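Local atomic coordinates of protein (GYP1P) (Saccharomyces cerevisiae, PDB entry 1FKM), a protein that stimulates GTP hydrolysis by the Ypt/Rab-type GTPases Ypt1 and Ypt7, acting as their negative regulator on the Golgi and the vacuole respectively and supplying arginine and glutamine fingers in trans. Residues A[142-147]-A[176-181]; A[37-42]-A[253-258]; A[206-211]-A[227-232]; A[235-240]-A[326-331]. All blocks are in the same frame, centred on the assembly; numbering follows the deposited sequence. Where two conformers were deposited one is given.

Interaction 1: A[142-147]-A[176-181]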
# COMPACT_ATOMS: atom_id res chain seq x y z
N GLU A 142 5.34 8.06 2.16
CA GLU A 142 6.54 8.31 1.38
C GLU A 142 6.26 8.97 0.03
O GLU A 142 6.93 9.92 -0.35
CB GLU A 142 7.30 6.99 1.20
CG GLU A 142 8.53 7.08 0.36
CD GLU A 142 9.38 5.83 0.48
OE1 GLU A 142 9.35 5.17 1.55
OE2 GLU A 142 10.09 5.52 -0.50
N THR A 143 5.26 8.46 -0.69
CA THR A 143 4.91 9.03 -1.99
C THR A 143 4.37 10.46 -1.86
O THR A 143 4.74 11.36 -2.63
CB THR A 143 3.86 8.16 -2.70
OG1 THR A 143 4.43 6.86 -2.94
CG2 THR A 143 3.45 8.77 -4.03
N PHE A 144 3.51 10.69 -0.88
CA PHE A 144 2.97 12.04 -0.69
C PHE A 144 4.06 13.01 -0.25
O PHE A 144 3.97 14.21 -0.51
CB PHE A 144 1.83 12.00 0.33
CG PHE A 144 0.62 11.25 -0.16
CD1 PHE A 144 0.54 10.82 -1.48
CD2 PHE A 144 -0.44 10.98 0.70
CE1 PHE A 144 -0.57 10.12 -1.95
CE2 PHE A 144 -1.56 10.29 0.24
CZ PHE A 144 -1.62 9.86 -1.08
N LEU A 145 5.08 12.50 0.42
CA LEU A 145 6.20 13.32 0.87
C LEU A 145 6.96 13.89 -0.32
O LEU A 145 7.48 15.00 -0.24
CB LEU A 145 7.19 12.49 1.70
CG LEU A 145 7.35 12.65 3.21
CD1 LEU A 145 8.49 11.74 3.67
CD2 LEU A 145 7.66 14.10 3.57
N THR A 146 7.05 13.13 -1.41
CA THR A 146 7.81 13.58 -2.57
C THR A 146 7.28 14.87 -3.18
O THR A 146 8.03 15.58 -3.85
CB THR A 146 7.90 12.50 -3.70
OG1 THR A 146 6.60 12.23 -4.24
CG2 THR A 146 8.49 11.21 -3.14
N GLU A 147 6.01 15.17 -2.96
CA GLU A 147 5.43 16.39 -3.50
C GLU A 147 6.04 17.64 -2.87
O GLU A 147 5.94 18.73 -3.43
CB GLU A 147 3.92 16.40 -3.26
CG GLU A 147 3.18 17.41 -4.13
CD GLU A 147 1.68 17.35 -3.94
OE1 GLU A 147 1.22 17.03 -2.83
OE2 GLU A 147 0.95 17.63 -4.92
N ALA A 176 -2.63 14.46 7.19
CA ALA A 176 -4.06 14.39 6.88
C ALA A 176 -4.31 13.64 5.57
O ALA A 176 -5.15 12.73 5.51
CB ALA A 176 -4.62 15.81 6.80
N ASP A 177 -3.58 14.00 4.52
CA ASP A 177 -3.76 13.34 3.23
C ASP A 177 -3.46 11.85 3.36
O ASP A 177 -4.20 11.02 2.84
CB ASP A 177 -2.84 13.95 2.17
CG ASP A 177 -3.19 15.39 1.83
OD1 ASP A 177 -4.23 15.90 2.31
OD2 ASP A 177 -2.43 16.01 1.06
N THR A 178 -2.38 11.52 4.06
CA THR A 178 -1.98 10.13 4.25
C THR A 178 -3.08 9.38 5.00
O THR A 178 -3.47 8.27 4.62
CB THR A 178 -0.65 10.06 5.04
OG1 THR A 178 0.37 10.76 4.31
CG2 THR A 178 -0.21 8.61 5.24
N PHE A 179 -3.57 9.99 6.07
CA PHE A 179 -4.63 9.41 6.90
C PHE A 179 -5.92 9.11 6.11
O PHE A 179 -6.48 8.01 6.20
CB PHE A 179 -4.97 10.35 8.05
CG PHE A 179 -6.25 10.00 8.76
CD1 PHE A 179 -6.30 8.91 9.62
CD2 PHE A 179 -7.41 10.74 8.54
CE1 PHE A 179 -7.50 8.56 10.25
CE2 PHE A 179 -8.61 10.39 9.16
CZ PHE A 179 -8.66 9.30 10.02
N TRP A 180 -6.40 10.09 5.36
CA TRP A 180 -7.63 9.90 4.59
C TRP A 180 -7.46 8.87 3.47
O TRP A 180 -8.40 8.15 3.13
CB TRP A 180 -8.12 11.22 4.00
CG TRP A 180 -8.61 12.20 5.03
CD1 TRP A 180 -8.07 13.41 5.33
CD2 TRP A 180 -9.73 12.03 5.91
NE1 TRP A 180 -8.79 14.02 6.34
CE2 TRP A 180 -9.81 13.19 6.71
CE3 TRP A 180 -10.68 11.02 6.10
CZ2 TRP A 180 -10.80 13.37 7.68
CZ3 TRP A 180 -11.67 11.19 7.07
CH2 TRP A 180 -11.72 12.36 7.84
N CYS A 181 -6.27 8.81 2.89
CA CYS A 181 -6.03 7.84 1.82
C CYS A 181 -5.85 6.45 2.41
O CYS A 181 -6.31 5.47 1.83
CB CYS A 181 -4.81 8.25 0.99
SG CYS A 181 -5.16 9.72 -0.04
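Phe144 of helix 133-145 pushes the rim of its ring against helix 168-186, where Asp177, Thr178 and Cys181 receive it; all four residues are buried. Cys181 SG lies 3.7 Å from Phe144 CE2 and equally near CZ, and 4.8 Å from the ring centroid in a direction 76° off the ring normal, a cysteine sulfur-aromatic contact made at the edge and not over a face. Cys181 CB stands by the same edge, 3.9 Å from Phe144 CE2.

The remaining contacts join the ring to polar or backbone atoms. Asp177 O approaches Phe144 CE2 to 3.8 Å close to the ring plane, where the carbonyl meets the slightly positive rim of C-H groups, while Asp177 CB touches CD2. Thr178 OG1 comes obliquely to Phe144 CD2 at 3.7 Å; this hydroxyl is hydrogen-bonded to Leu174 O of its own helix. With CG anti to its carbonyl carbon (chi1 -67°), the phenyl ring projects from helix 133-145 toward the other backbone. A leucine in place of this phenylalanine would probably leave Cys181 SG without its aromatic partner and open a gap beside Asp177 and Thr178.

The charged end of Asp177 turns elsewhere, forming salt bridges with Arg65 and Lys44 and a hydrogen bond with Tyr49, and Lys44 also makes a cation-pi contact with Phe144. The arrangement is that of helix-helix packing in the all-helical Ypt/Rab-GAP (TBC) domain: one aromatic side chain from helix 133-145 bridges to helix 168-186, away from the two catalytic fingers.

Interaction 2: A[37-42]-A[253-258]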
# COMPACT_ATOMS: atom_id res chain seq x y z
N ILE A 37 6.92 12.20 -10.66
CA ILE A 37 6.48 13.56 -10.36
C ILE A 37 4.94 13.67 -10.26
O ILE A 37 4.43 14.56 -9.57
CB ILE A 37 7.00 14.56 -11.42
CG1 ILE A 37 6.71 15.99 -10.96
CG2 ILE A 37 6.36 14.29 -12.78
CD1 ILE A 37 7.29 17.05 -11.87
N HIS A 38 4.22 12.76 -10.90
CA HIS A 38 2.76 12.80 -10.87
C HIS A 38 2.09 11.91 -9.84
O HIS A 38 0.89 12.05 -9.59
CB HIS A 38 2.19 12.42 -12.25
CG HIS A 38 2.33 13.51 -13.27
ND1 HIS A 38 3.00 13.34 -14.45
CD2 HIS A 38 1.87 14.79 -13.27
CE1 HIS A 38 2.97 14.47 -15.14
NE2 HIS A 38 2.29 15.36 -14.45
N ARG A 39 2.84 11.00 -9.22
CA ARG A 39 2.22 10.10 -8.25
C ARG A 39 1.37 10.72 -7.14
O ARG A 39 0.26 10.26 -6.89
CB ARG A 39 3.26 9.17 -7.63
CG ARG A 39 3.66 8.03 -8.55
CD ARG A 39 4.26 6.86 -7.78
NE ARG A 39 4.56 5.74 -8.66
CZ ARG A 39 5.77 5.45 -9.14
NH1 ARG A 39 6.82 6.20 -8.81
NH2 ARG A 39 5.92 4.41 -9.94
N PRO A 40 1.88 11.76 -6.46
CA PRO A 40 1.07 12.35 -5.39
C PRO A 40 -0.36 12.67 -5.84
O PRO A 40 -1.32 12.15 -5.26
CB PRO A 40 1.85 13.61 -5.03
CG PRO A 40 3.27 13.17 -5.25
CD PRO A 40 3.18 12.45 -6.57
N VAL A 41 -0.49 13.49 -6.87
CA VAL A 41 -1.81 13.87 -7.37
C VAL A 41 -2.61 12.69 -7.92
O VAL A 41 -3.78 12.51 -7.55
CB VAL A 41 -1.69 14.94 -8.48
CG1 VAL A 41 -3.04 15.15 -9.14
CG2 VAL A 41 -1.20 16.24 -7.87
N VAL A 42 -2.00 11.89 -8.77
CA VAL A 42 -2.70 10.76 -9.38
C VAL A 42 -3.16 9.72 -8.37
O VAL A 42 -4.26 9.20 -8.49
CB VAL A 42 -1.83 10.08 -10.47
CG1 VAL A 42 -2.59 8.90 -11.08
CG2 VAL A 42 -1.50 11.10 -11.57
N MSE A 253 4.03 -1.09 -8.01
CA MSE A 253 2.90 -2.02 -7.97
C MSE A 253 1.61 -1.29 -7.62
O MSE A 253 0.54 -1.56 -8.19
CB MSE A 253 3.11 -3.10 -6.90
CG MSE A 253 4.20 -4.08 -7.19
SE MSE A 253 4.36 -5.32 -5.71
CE MSE A 253 2.58 -6.07 -5.78
N TRP A 254 1.70 -0.37 -6.67
CA TRP A 254 0.52 0.38 -6.26
C TRP A 254 -0.09 1.25 -7.36
O TRP A 254 -1.29 1.53 -7.32
CB TRP A 254 0.82 1.20 -4.99
CG TRP A 254 0.78 0.33 -3.75
CD1 TRP A 254 1.17 -0.98 -3.66
CD2 TRP A 254 0.34 0.70 -2.44
NE1 TRP A 254 1.00 -1.44 -2.38
CE2 TRP A 254 0.50 -0.43 -1.61
CE3 TRP A 254 -0.16 1.89 -1.89
CZ2 TRP A 254 0.16 -0.41 -0.25
CZ3 TRP A 254 -0.50 1.90 -0.53
CH2 TRP A 254 -0.34 0.76 0.27
N ASP A 255 0.72 1.68 -8.33
CA ASP A 255 0.17 2.47 -9.44
C ASP A 255 -0.91 1.60 -10.09
O ASP A 255 -2.00 2.07 -10.43
CB ASP A 255 1.21 2.76 -10.54
CG ASP A 255 2.33 3.67 -10.09
OD1 ASP A 255 2.20 4.39 -9.08
OD2 ASP A 255 3.38 3.67 -10.78
N THR A 256 -0.57 0.33 -10.28
CA THR A 256 -1.48 -0.62 -10.91
C THR A 256 -2.62 -1.04 -9.99
O THR A 256 -3.76 -1.14 -10.44
CB THR A 256 -0.72 -1.86 -11.42
OG1 THR A 256 0.26 -1.45 -12.38
CG2 THR A 256 -1.69 -2.85 -12.09
N TYR A 257 -2.32 -1.30 -8.72
CA TYR A 257 -3.38 -1.67 -7.79
C TYR A 257 -4.43 -0.57 -7.72
O TYR A 257 -5.63 -0.84 -7.78
CB TYR A 257 -2.82 -1.92 -6.39
CG TYR A 257 -2.37 -3.34 -6.15
CD1 TYR A 257 -1.45 -3.96 -7.00
CD2 TYR A 257 -2.83 -4.06 -5.05
CE1 TYR A 257 -1.00 -5.26 -6.75
CE2 TYR A 257 -2.39 -5.35 -4.78
CZ TYR A 257 -1.47 -5.95 -5.63
OH TYR A 257 -1.02 -7.21 -5.35
N LEU A 258 -3.98 0.68 -7.60
CA LEU A 258 -4.92 1.80 -7.51
C LEU A 258 -5.68 2.03 -8.81
O LEU A 258 -6.84 2.44 -8.79
CB LEU A 258 -4.17 3.09 -7.11
CG LEU A 258 -3.54 3.09 -5.70
CD1 LEU A 258 -2.72 4.36 -5.50
CD2 LEU A 258 -4.63 3.01 -4.65
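Arg39 and Asp255 meet in a salt bridge that links helix 39-46 to helix 247-261. Two charged hydrogen bonds make it up. Arg39 NE gives its N-H to Asp255 OD1 at 2.8 Å, nearly straight at 163° and within the guanidinium plane, and reaches the syn lone pair of that oxygen. Arg39 NH2 reaches Asp255 OD2, also at 2.8 Å but more bent (151°); it arrives on the syn side, somewhat out of the carboxylate plane. The grip is thus side-on and bidentate, one nitrogen to each oxygen, with the two flat groups only 19° from coplanar.

Close carbon contact is slight: Arg39 CD passes 3.5 Å from Asp255 OD1. The arginine chain is extended from CG to NE, which carries the guanidinium across to the neighbouring helix.

Each carboxylate oxygen has a further donor, Trp43 NE1 for OD1 and the backbone N of Ile34 for OD2. Four hydrogen bonds therefore hold the buried Asp255 carboxylate and fix its rotation. Such a set of donors, two of them from one guanidinium, would be expected to stabilise the negative charge of this buried aspartate.

Interaction 3: A[206-211]-A[227-232]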
# COMPACT_ATOMS: atom_id res chain seq x y z
N ASN A 206 -8.62 -18.69 -0.38
CA ASN A 206 -8.85 -18.44 -1.80
C ASN A 206 -7.59 -18.70 -2.61
O ASN A 206 -7.66 -19.23 -3.72
CB ASN A 206 -9.33 -16.99 -2.01
CG ASN A 206 -10.78 -16.79 -1.61
OD1 ASN A 206 -11.26 -15.66 -1.53
ND2 ASN A 206 -11.48 -17.88 -1.37
N LEU A 207 -6.43 -18.32 -2.06
CA LEU A 207 -5.16 -18.54 -2.75
C LEU A 207 -4.89 -20.04 -2.81
O LEU A 207 -4.43 -20.56 -3.83
CB LEU A 207 -4.01 -17.84 -2.01
CG LEU A 207 -2.58 -18.12 -2.50
CD1 LEU A 207 -2.42 -17.63 -3.94
CD2 LEU A 207 -1.58 -17.44 -1.58
N SER A 208 -5.17 -20.73 -1.71
CA SER A 208 -4.97 -22.17 -1.61
C SER A 208 -5.78 -22.90 -2.68
O SER A 208 -5.28 -23.81 -3.35
CB SER A 208 -5.41 -22.64 -0.22
OG SER A 208 -5.17 -24.02 -0.06
N GLN A 209 -7.04 -22.50 -2.83
CA GLN A 209 -7.94 -23.11 -3.81
C GLN A 209 -7.52 -22.80 -5.24
O GLN A 209 -7.62 -23.65 -6.12
CB GLN A 209 -9.38 -22.62 -3.58
CG GLN A 209 -10.03 -23.10 -2.29
CD GLN A 209 -10.32 -24.59 -2.30
OE1 GLN A 209 -9.41 -25.42 -2.29
NE2 GLN A 209 -11.60 -24.94 -2.33
N LEU A 210 -7.06 -21.57 -5.45
CA LEU A 210 -6.62 -21.14 -6.77
C LEU A 210 -5.43 -21.99 -7.22
O LEU A 210 -5.42 -22.50 -8.34
CB LEU A 210 -6.20 -19.67 -6.74
CG LEU A 210 -6.73 -18.72 -7.81
CD1 LEU A 210 -5.93 -17.42 -7.74
CD2 LEU A 210 -6.63 -19.34 -9.20
N VAL A 211 -4.44 -22.13 -6.35
CA VAL A 211 -3.25 -22.90 -6.67
C VAL A 211 -3.56 -24.38 -6.87
O VAL A 211 -2.96 -25.04 -7.72
CB VAL A 211 -2.18 -22.74 -5.57
CG1 VAL A 211 -0.94 -23.57 -5.91
CG2 VAL A 211 -1.80 -21.27 -5.45
N VAL A 227 3.41 -28.10 4.07
CA VAL A 227 3.55 -26.66 3.95
C VAL A 227 2.12 -26.12 3.92
O VAL A 227 1.33 -26.49 3.05
CB VAL A 227 4.26 -26.25 2.64
CG1 VAL A 227 4.13 -24.73 2.43
CG2 VAL A 227 5.74 -26.62 2.72
N GLU A 228 1.78 -25.27 4.88
CA GLU A 228 0.44 -24.68 4.95
C GLU A 228 0.51 -23.28 4.36
O GLU A 228 1.42 -22.53 4.69
CB GLU A 228 -0.03 -24.62 6.40
CG GLU A 228 0.00 -25.96 7.12
CD GLU A 228 -0.53 -25.87 8.54
OE1 GLU A 228 -1.02 -24.79 8.94
OE2 GLU A 228 -0.47 -26.89 9.26
N PHE A 229 -0.43 -22.91 3.50
CA PHE A 229 -0.40 -21.58 2.91
C PHE A 229 -0.30 -20.46 3.94
O PHE A 229 0.37 -19.46 3.71
CB PHE A 229 -1.61 -21.37 2.00
CG PHE A 229 -1.46 -22.01 0.65
CD1 PHE A 229 -1.56 -23.39 0.50
CD2 PHE A 229 -1.17 -21.24 -0.48
CE1 PHE A 229 -1.38 -24.00 -0.75
CE2 PHE A 229 -0.99 -21.83 -1.73
CZ PHE A 229 -1.09 -23.21 -1.87
N ILE A 230 -0.95 -20.63 5.09
CA ILE A 230 -0.91 -19.61 6.12
C ILE A 230 0.52 -19.31 6.59
O ILE A 230 0.85 -18.18 6.95
CB ILE A 230 -1.77 -20.03 7.35
CG1 ILE A 230 -1.98 -18.83 8.28
CG2 ILE A 230 -1.08 -21.15 8.11
CD1 ILE A 230 -2.90 -17.77 7.72
N GLN A 231 1.39 -20.32 6.56
CA GLN A 231 2.77 -20.14 7.02
C GLN A 231 3.61 -19.14 6.24
O GLN A 231 4.64 -18.68 6.72
CB GLN A 231 3.47 -21.49 7.08
CG GLN A 231 2.80 -22.44 8.06
CD GLN A 231 3.38 -23.83 8.01
OE1 GLN A 231 3.57 -24.41 6.94
NE2 GLN A 231 3.66 -24.39 9.19
N PHE A 232 3.18 -18.80 5.03
CA PHE A 232 3.93 -17.81 4.26
C PHE A 232 3.01 -16.75 3.67
O PHE A 232 3.40 -15.60 3.50
CB PHE A 232 4.75 -18.50 3.15
CG PHE A 232 3.91 -19.18 2.09
CD1 PHE A 232 3.35 -18.44 1.05
CD2 PHE A 232 3.69 -20.55 2.14
CE1 PHE A 232 2.59 -19.07 0.07
CE2 PHE A 232 2.93 -21.19 1.16
CZ PHE A 232 2.37 -20.44 0.12
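Phe229 lays one face of its ring over the backbone of Ser208 on helix 198-214. Ser208 CA stands 3.9 Å from the ring centroid and only 4° off the ring normal, a CH-pi contact centred on the face. Ser208 CB lies over the same face, and the serine hydroxyl, turned anti to the backbone N (chi1 -177°), brings OG to 3.7 Å from Phe229 CD1.

Leu207 and Val211 meet other parts of the ring. Leu207 CG is 4.0 Å from Phe229 CD2, the leucine side chain crossing the phenylalanine at about a right angle. One helical turn further on, Val211 CG2 comes obliquely to within 3.8 Å of Phe229 CE2, while its CB touches CZ. An alanine in place of Phe229 removes the ring over Ser208 CA and would probably open a gap beside Leu207 and Val211.

Helix 216-224 lies between the two segments in sequence and also takes part: Tyr219 touches both Ser208 and Phe229, and Phe222 packs edge-to-face with Phe229. The ring thus ties segment 227-232 back onto helices 198-214 and 216-224, while Leu207, through Ala333, also packs against helix 324-338.

Interaction 4: A[235-240]-A[326-331]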
# COMPACT_ATOMS: atom_id res chain seq x y z
N ARG A 235 1.43 -13.18 5.76
CA ARG A 235 2.15 -11.92 5.62
C ARG A 235 1.91 -11.30 4.25
O ARG A 235 1.79 -10.08 4.12
CB ARG A 235 3.65 -12.14 5.85
CG ARG A 235 4.43 -10.85 6.11
CD ARG A 235 5.90 -11.13 6.38
NE ARG A 235 6.60 -11.63 5.19
CZ ARG A 235 7.87 -11.99 5.17
NH1 ARG A 235 8.60 -11.92 6.27
NH2 ARG A 235 8.42 -12.42 4.04
N TRP A 236 1.85 -12.14 3.21
CA TRP A 236 1.60 -11.66 1.86
C TRP A 236 0.27 -10.90 1.82
O TRP A 236 0.16 -9.83 1.23
CB TRP A 236 1.51 -12.82 0.87
CG TRP A 236 2.81 -13.53 0.58
CD1 TRP A 236 3.99 -13.41 1.26
CD2 TRP A 236 3.04 -14.49 -0.46
NE1 TRP A 236 4.94 -14.24 0.70
CE2 TRP A 236 4.38 -14.91 -0.36
CE3 TRP A 236 2.23 -15.03 -1.47
CZ2 TRP A 236 4.93 -15.85 -1.23
CZ3 TRP A 236 2.77 -15.96 -2.34
CH2 TRP A 236 4.11 -16.37 -2.21
N MSE A 237 -0.74 -11.48 2.46
CA MSE A 237 -2.06 -10.87 2.49
C MSE A 237 -2.16 -9.69 3.45
O MSE A 237 -2.67 -8.63 3.09
CB MSE A 237 -3.11 -11.92 2.88
CG MSE A 237 -4.05 -12.27 1.76
SE MSE A 237 -3.14 -12.78 0.14
CE MSE A 237 -3.24 -14.70 0.32
N ASN A 238 -1.65 -9.87 4.67
CA ASN A 238 -1.71 -8.85 5.70
C ASN A 238 -1.03 -7.53 5.32
O ASN A 238 -1.53 -6.46 5.66
CB ASN A 238 -1.10 -9.40 7.00
CG ASN A 238 -1.48 -8.58 8.22
OD1 ASN A 238 -2.66 -8.29 8.44
ND2 ASN A 238 -0.49 -8.21 9.02
N CYS A 239 0.10 -7.61 4.62
CA CYS A 239 0.83 -6.40 4.22
C CYS A 239 0.81 -6.16 2.71
O CYS A 239 1.63 -5.40 2.20
CB CYS A 239 2.28 -6.50 4.71
SG CYS A 239 2.46 -7.02 6.44
N LEU A 240 -0.12 -6.80 2.02
CA LEU A 240 -0.23 -6.67 0.57
C LEU A 240 1.12 -6.84 -0.15
O LEU A 240 1.50 -6.02 -0.99
CB LEU A 240 -0.85 -5.31 0.19
CG LEU A 240 -2.30 -5.06 0.62
CD1 LEU A 240 -2.74 -3.69 0.14
CD2 LEU A 240 -3.21 -6.13 0.04
N GLU A 326 -9.60 -9.41 -4.45
CA GLU A 326 -9.63 -10.30 -5.60
C GLU A 326 -8.35 -10.17 -6.43
O GLU A 326 -7.66 -11.16 -6.68
CB GLU A 326 -10.85 -9.99 -6.47
CG GLU A 326 -10.92 -10.80 -7.76
CD GLU A 326 -12.10 -10.40 -8.63
OE1 GLU A 326 -12.91 -9.55 -8.19
OE2 GLU A 326 -12.22 -10.92 -9.75
N PHE A 327 -8.04 -8.95 -6.87
CA PHE A 327 -6.84 -8.75 -7.67
C PHE A 327 -5.58 -9.19 -6.93
O PHE A 327 -4.68 -9.79 -7.52
CB PHE A 327 -6.70 -7.28 -8.08
CG PHE A 327 -5.57 -7.04 -9.03
CD1 PHE A 327 -5.54 -7.67 -10.27
CD2 PHE A 327 -4.52 -6.19 -8.69
CE1 PHE A 327 -4.48 -7.47 -11.16
CE2 PHE A 327 -3.45 -5.99 -9.56
CZ PHE A 327 -3.43 -6.63 -10.80
N HIS A 328 -5.52 -8.91 -5.63
CA HIS A 328 -4.34 -9.28 -4.85
C HIS A 328 -4.14 -10.78 -4.80
O HIS A 328 -3.00 -11.26 -4.84
CB HIS A 328 -4.43 -8.73 -3.42
CG HIS A 328 -3.16 -8.90 -2.64
ND1 HIS A 328 -1.96 -8.36 -3.05
CD2 HIS A 328 -2.90 -9.57 -1.50
CE1 HIS A 328 -1.01 -8.70 -2.20
NE2 HIS A 328 -1.56 -9.43 -1.24
N VAL A 329 -5.23 -11.53 -4.72
CA VAL A 329 -5.13 -12.99 -4.67
C VAL A 329 -4.50 -13.52 -5.96
O VAL A 329 -3.70 -14.44 -5.93
CB VAL A 329 -6.51 -13.65 -4.47
CG1 VAL A 329 -6.42 -15.15 -4.70
CG2 VAL A 329 -7.01 -13.38 -3.06
N PHE A 330 -4.87 -12.93 -7.10
CA PHE A 330 -4.29 -13.38 -8.36
C PHE A 330 -2.82 -12.99 -8.49
O PHE A 330 -2.02 -13.75 -9.06
CB PHE A 330 -5.10 -12.84 -9.54
CG PHE A 330 -6.38 -13.59 -9.76
CD1 PHE A 330 -6.38 -14.81 -10.43
CD2 PHE A 330 -7.58 -13.12 -9.24
CE1 PHE A 330 -7.56 -15.55 -10.58
CE2 PHE A 330 -8.77 -13.84 -9.38
CZ PHE A 330 -8.75 -15.07 -10.05
N VAL A 331 -2.45 -11.83 -7.96
CA VAL A 331 -1.05 -11.40 -7.99
C VAL A 331 -0.25 -12.38 -7.13
O VAL A 331 0.86 -12.77 -7.49
CB VAL A 331 -0.89 -9.96 -7.43
CG1 VAL A 331 0.59 -9.62 -7.27
CG2 VAL A 331 -1.55 -8.97 -8.36
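A Schellman motif closes helix 230-238, and His328 of helix 324-338 packs against it. Leu240 is its C-prime residue, with a positive phi of 48°; Leu240 N makes a weak bond to Met237 O, and Leu241 N pairs with Trp236 O.

That same Trp236 O accepts a hydrogen bond from His328 NE2, 3.0 Å away with an N-H...O angle of 157°. The oxygen lies near the imidazole plane, whereas the donor stands well above the carbonyl plane. The carbonyl is thus shared between the helix cap and the histidine. Leu240 covers one imidazole face: its CD2 sits 3.8 Å from the ring centroid, almost on the normal, in a CH-pi contact. The backbone of Leu240 also closes on the ring, its C atom 3.5 Å from His328 CE1. Selenomethionine Met237, bent along its chain, brings SE obliquely to 3.6 Å from His328 CD2.

At the other ring nitrogen, His328 ND1 is hydrogen-bonded to Tyr257 OH of helix 247-261, so bonds at both nitrogens fix the ring's rotation. Val329 packs on Gln203 and Leu210 of helix 198-214, and Trp236 meets Phe335 edge-to-face, so helix 324-338 is flanked here by helices 198-214, 230-238 and 247-261.

How the interactions relate
Interactions 1 and 2 adjoin, their centres about 12 Å apart: Thr143 CG2 packs on Arg39 CB at 3.6 Å, and Pro40 lies against Thr143, Thr146 and Glu147. Interactions 3 and 4 form a second pair, about 11 Å between centres, sharing helix 230-238 and touching where Leu207 CD2 meets Met237 CE at 3.7 Å. Between the pairs, the hydrogen bond of Tyr257 OH with His328 ND1 (2.7 Å) ties interaction 2 to interaction 4. Interactions 1 and 3 lie about 33 Å apart between centres, on opposite sides of the chain's centre. All four are away from the finger residues Arg96 and Gln131, although Asn238 ND2 of segment 235-240 hydrogen-bonds Gln131 O.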